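Side-chain contacts in blood group a-and b-cleaving endo-beta-galactosidase (PDB 2YGL), which belongs to a pneumococcal family 98 glycoside hydrolase that cleaves blood group A and B antigens, here as its tandem CBM51 modules, which probably bind carbohydrate: residues I61-V64 and V70-Y73; I106-D111 and V161-A166. All coordinates share one frame; numbering follows the deposited sequence.

How the contacts relate
Contact 1 (61-64 with 70-73) and contact 2 (106-111 with 161-166) lie in the interior of the same NPCBM/NEW2 module, a beta-sandwich, with centres about 7 Å apart. Each joins the sheet holding strands 60-64 and 160-171 to the facing one, which holds 69-74 and 105-110. In the former their strands are antiparallel neighbours: Ile61 O lies 2.9 Å from Phe163 N and Thr63 N 2.9 Å from Val161 O, both probable hydrogen bonds. Within the core, Thr63 CG2 reaches Phe163 CE1 at 4.0 Å, so the two clusters are continuous. The calcium ion, held by Val102, Ala152, His155 and Asp159, is about 8 Å from the side chain of Val161 and about 12 Å from that of Thr63.

Contact 1: residues I61-V64 and V70-Y73; sequences IGTV and VISY
Ile61 and Ile71 share a first torsion that holds CG1 beside the residue's own backbone N and CG2 opposite that N, and the two side chains run antiparallel past one another. The chi2 of Ile71, 145°, lies well short of fully extended and places CD1 at the centre of the contact. Ile71 CD1 meets Ile61 CG2 at 3.7 Å and Thr63 CB at 3.9 Å; threonine and isoleucine come tip to tip. At the other end, Ile61 CD1 lies 3.4 Å from Tyr73 OH, the phenol pointing back against the isoleucine, with Ile61 CG1 a little farther from the same oxygen at 3.8 Å. Strands 61-64 and 70-73 run 9.2 Å apart at closest approach, roughly antiparallel. That gap, and the absence of any hydrogen bond across it, fit facing sheets of a sandwich, and the strands do pair in different sheets. Thr63 OG1 and Ser69 OG share a hydrogen bond, Ser69 standing at the start of the same strand as Ile71, while Ile71 CD1 lies 4.1 Å from Thr63 OG1. Van der Waals packing therefore carries the contact: across the two segments, both hydroxyl oxygens meet methyl and methylene carbons.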
loop_
_atom_site.group_PDB
_atom_site.type_symbol
_atom_site.label_atom_id
_atom_site.label_comp_id
_atom_site.label_asym_id
_atom_site.label_seq_id
_atom_site.Cartn_x
_atom_site.Cartn_y
_atom_site.Cartn_z
ATOM N N ILE A 61 -23.774 6.115 -7.198
ATOM C CA ILE A 61 -24.589 4.968 -7.583
ATOM C C ILE A 61 -26.052 5.255 -7.243
ATOM O O ILE A 61 -26.368 5.649 -6.117
ATOM C CB ILE A 61 -24.117 3.666 -6.864
ATOM C CG1 ILE A 61 -22.650 3.335 -7.194
ATOM C CG2 ILE A 61 -25.029 2.491 -7.191
ATOM C CD1 ILE A 61 -22.356 3.033 -8.666
ATOM N N GLY A 62 -26.933 5.061 -8.220
ATOM C CA GLY A 62 -28.368 5.285 -8.040
ATOM C C GLY A 62 -29.173 4.005 -8.163
ATOM O O GLY A 62 -29.120 3.323 -9.186
ATOM N N THR A 63 -29.921 3.682 -7.111
ATOM C CA THR A 63 -30.720 2.458 -7.073
ATOM C C THR A 63 -32.147 2.716 -6.577
ATOM O O THR A 63 -32.489 3.837 -6.189
ATOM C CB THR A 63 -30.036 1.361 -6.201
ATOM O OG1 THR A 63 -30.703 0.107 -6.386
ATOM C CG2 THR A 63 -30.048 1.737 -4.711
ATOM N N VAL A 64 -32.969 1.670 -6.620
ATOM C CA VAL A 64 -34.244 1.643 -5.915
ATOM C C VAL A 64 -34.137 0.583 -4.815
ATOM O O VAL A 64 -33.711 -0.547 -5.069
ATOM C CB VAL A 64 -35.431 1.331 -6.865
ATOM C CG1 VAL A 64 -36.717 1.084 -6.076
ATOM C CG2 VAL A 64 -35.634 2.467 -7.853
ATOM N N VAL A 70 -29.222 -4.838 -3.170
ATOM C CA VAL A 70 -27.808 -5.073 -2.862
ATOM C C VAL A 70 -26.907 -4.817 -4.073
ATOM O O VAL A 70 -27.126 -5.368 -5.152
ATOM C CB VAL A 70 -27.565 -6.520 -2.317
ATOM C CG1 VAL A 70 -26.073 -6.813 -2.171
ATOM C CG2 VAL A 70 -28.269 -6.727 -0.986
ATOM N N ILE A 71 -25.896 -3.971 -3.877
ATOM C CA ILE A 71 -24.859 -3.744 -4.882
ATOM C C ILE A 71 -23.497 -4.071 -4.261
ATOM O O ILE A 71 -23.065 -3.422 -3.300
ATOM C CB ILE A 71 -24.893 -2.296 -5.432
ATOM C CG1 ILE A 71 -26.301 -1.948 -5.926
ATOM C CG2 ILE A 71 -23.886 -2.131 -6.568
ATOM C CD1 ILE A 71 -26.703 -0.512 -5.708
ATOM N N SER A 72 -22.840 -5.092 -4.807
ATOM C CA SER A 72 -21.596 -5.614 -4.241
ATOM C C SER A 72 -20.402 -5.431 -5.170
ATOM O O SER A 72 -20.542 -5.487 -6.396
ATOM C CB SER A 72 -21.748 -7.097 -3.900
ATOM O OG SER A 72 -22.793 -7.294 -2.966
ATOM N N TYR A 73 -19.231 -5.226 -4.569
ATOM C CA TYR A 73 -17.979 -5.085 -5.309
ATOM C C TYR A 73 -16.896 -5.989 -4.729
ATOM O O TYR A 73 -16.760 -6.111 -3.505
ATOM C CB TYR A 73 -17.497 -3.630 -5.288
ATOM C CG TYR A 73 -18.413 -2.655 -5.997
ATOM C CD1 TYR A 73 -19.509 -2.093 -5.340
ATOM C CD2 TYR A 73 -18.179 -2.286 -7.322
ATOM C CE1 TYR A 73 -20.353 -1.200 -5.983
ATOM C CE2 TYR A 73 -19.016 -1.387 -7.976
ATOM C CZ TYR A 73 -20.104 -0.850 -7.298
ATOM O OH TYR A 73 -20.942 0.037 -7.931
#

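Contact 2: residues I106-D111 and V161-A166; sequences IEIEID and VVFADA
Ile106 reaches across the sandwich to both Val161 and Phe163, and its two branches divide the work. CB points toward strand 161-164 and forks there. The short branch ends at CG2, which lies 3.8 Å from Phe163 CE2 and 4.2 Å from Phe163 CZ, so it touches the CE2-CZ side of the ring at an oblique approach. The longer branch continues through CG1. With chi2 at 168° it is nearly fully extended, and it carries Ile106 CD1 to a tip-to-tip meeting with Val161 CG1 at 3.9 Å. Two residues along the same strand, Ile108 adds a third point: its CB does not face the other strand directly, but the side chain bends round to bring Ile108 CD1 within 4.1 Å of Phe163 CE2. One ring atom is thus shared by methyls from two isoleucines, both lying alongside the phenylalanine and running counter to it. All four residues are buried, and the packing is apolar throughout, without a hydrogen bond across the gap.

The strand axes approach to 10.3 Å and cross at -48°, which is consistent with the contact being concentrated near Ile106 and with the later residues of 106-111 diverging. A type II turn runs from Phe163 to Ala166, and the chain turns a corner at Asp165. Around the core, Leu148 of strand 145-151, next to 105-110 in its sheet, touches both Ile108 and Phe163. From strand 82-87, beside 160-171 in the opposite sheet, Phe83 meets Ile108, while Thr85 and Ile87 pack on Phe163.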
loop_
_atom_site.group_PDB
_atom_site.type_symbol
_atom_site.label_atom_id
_atom_site.label_comp_id
_atom_site.label_asym_id
_atom_site.label_seq_id
_atom_site.Cartn_x
_atom_site.Cartn_y
_atom_site.Cartn_z
ATOM N N ILE A 106 -30.508 1.955 5.468
ATOM C CA ILE A 106 -29.388 1.775 4.548
ATOM C C ILE A 106 -28.200 1.222 5.333
ATOM O O ILE A 106 -27.845 1.754 6.389
ATOM C CB ILE A 106 -28.992 3.094 3.823
ATOM C CG1 ILE A 106 -30.153 3.609 2.961
ATOM C CG2 ILE A 106 -27.741 2.882 2.956
ATOM C CD1 ILE A 106 -29.978 5.037 2.450
ATOM N N GLU A 107 -27.598 0.154 4.818
ATOM C CA GLU A 107 -26.450 -0.469 5.466
ATOM C C GLU A 107 -25.261 -0.623 4.528
ATOM O O GLU A 107 -25.423 -0.735 3.310
ATOM C CB GLU A 107 -26.819 -1.846 6.022
ATOM C CG GLU A 107 -27.774 -1.830 7.203
ATOM C CD GLU A 107 -28.234 -3.225 7.604
ATOM O OE1 GLU A 107 -27.979 -4.193 6.851
ATOM O OE2 GLU A 107 -28.857 -3.351 8.680
ATOM N N ILE A 108 -24.065 -0.621 5.114
ATOM C CA ILE A 108 -22.850 -1.013 4.412
ATOM C C ILE A 108 -22.295 -2.252 5.103
ATOM O O ILE A 108 -22.144 -2.281 6.329
ATOM C CB ILE A 108 -21.792 0.122 4.365
ATOM C CG1 ILE A 108 -22.378 1.404 3.744
ATOM C CG2 ILE A 108 -20.528 -0.331 3.619
ATOM C CD1 ILE A 108 -22.845 1.278 2.285
ATOM N N GLU A 109 -22.015 -3.277 4.304
ATOM C CA GLU A 109 -21.574 -4.570 4.803
ATOM C C GLU A 109 -20.250 -4.954 4.153
ATOM O O GLU A 109 -20.079 -4.793 2.942
ATOM C CB GLU A 109 -22.643 -5.622 4.495
ATOM C CG GLU A 109 -22.396 -7.004 5.074
ATOM C CD GLU A 109 -23.570 -7.944 4.841
ATOM O OE1 GLU A 109 -24.677 -7.659 5.345
ATOM O OE2 GLU A 109 -23.385 -8.967 4.152
ATOM N N ILE A 110 -19.315 -5.442 4.965
ATOM C CA ILE A 110 -18.050 -5.982 4.463
ATOM C C ILE A 110 -17.866 -7.410 4.970
ATOM O O ILE A 110 -17.814 -7.644 6.182
ATOM C CB ILE A 110 -16.826 -5.112 4.864
ATOM C CG1 ILE A 110 -16.945 -3.700 4.278
ATOM C CG2 ILE A 110 -15.522 -5.776 4.405
ATOM C CD1 ILE A 110 -15.962 -2.693 4.860
ATOM N N ASP A 111 -17.789 -8.351 4.029
ATOM C CA ASP A 111 -17.583 -9.778 4.320
ATOM C C ASP A 111 -18.514 -10.329 5.409
ATOM O O ASP A 111 -18.072 -11.025 6.326
ATOM C CB ASP A 111 -16.111 -10.057 4.666
ATOM C CG ASP A 111 -15.158 -9.674 3.544
ATOM O OD1 ASP A 111 -15.517 -9.823 2.356
ATOM O OD2 ASP A 111 -14.034 -9.228 3.855
ATOM N N VAL A 161 -32.793 5.644 -3.687
ATOM C CA VAL A 161 -31.605 5.693 -2.838
ATOM C C VAL A 161 -30.379 5.982 -3.690
ATOM O O VAL A 161 -30.127 5.303 -4.690
ATOM C CB VAL A 161 -31.403 4.384 -2.021
ATOM C CG1 VAL A 161 -30.016 4.340 -1.376
ATOM C CG2 VAL A 161 -32.476 4.251 -0.952
ATOM N N VAL A 162 -29.632 7.009 -3.296
ATOM C CA VAL A 162 -28.361 7.313 -3.937
ATOM C C VAL A 162 -27.202 7.219 -2.960
ATOM O O VAL A 162 -27.286 7.680 -1.814
ATOM C CB VAL A 162 -28.347 8.695 -4.644
ATOM C CG1 VAL A 162 -29.149 8.645 -5.937
ATOM C CG2 VAL A 162 -28.844 9.804 -3.721
ATOM N N PHE A 163 -26.130 6.591 -3.426
ATOM C CA PHE A 163 -24.863 6.584 -2.725
ATOM C C PHE A 163 -24.002 7.634 -3.426
ATOM O O PHE A 163 -23.184 7.315 -4.291
ATOM C CB PHE A 163 -24.235 5.181 -2.767
ATOM C CG PHE A 163 -25.102 4.103 -2.147
ATOM C CD1 PHE A 163 -26.107 3.480 -2.888
ATOM C CD2 PHE A 163 -24.914 3.715 -0.822
ATOM C CE1 PHE A 163 -26.913 2.487 -2.315
ATOM C CE2 PHE A 163 -25.713 2.721 -0.241
ATOM C CZ PHE A 163 -26.714 2.109 -0.991
ATOM N N ALA A 164 -24.230 8.894 -3.061
ATOM C CA ALA A 164 -23.586 10.038 -3.705
ATOM C C ALA A 164 -22.105 10.121 -3.363
ATOM O O ALA A 164 -21.724 9.991 -2.195
ATOM C CB ALA A 164 -24.292 11.336 -3.323
ATOM N N ASP A 165 -21.285 10.333 -4.392
ATOM C CA ASP A 165 -19.825 10.467 -4.261
ATOM C C ASP A 165 -19.142 9.190 -3.743
ATOM O O ASP A 165 -18.033 9.244 -3.196
ATOM C CB ASP A 165 -19.471 11.689 -3.391
ATOM C CG ASP A 165 -18.035 12.137 -3.570
ATOM O OD1 ASP A 165 -17.604 12.315 -4.727
ATOM O OD2 ASP A 165 -17.336 12.315 -2.549
ATOM N N ALA A 166 -19.800 8.048 -3.942
ATOM C CA ALA A 166 -19.330 6.760 -3.423
ATOM C C ALA A 166 -17.935 6.399 -3.937
ATOM O O ALA A 166 -17.731 6.231 -5.141
ATOM C CB ALA A 166 -20.330 5.655 -3.747
#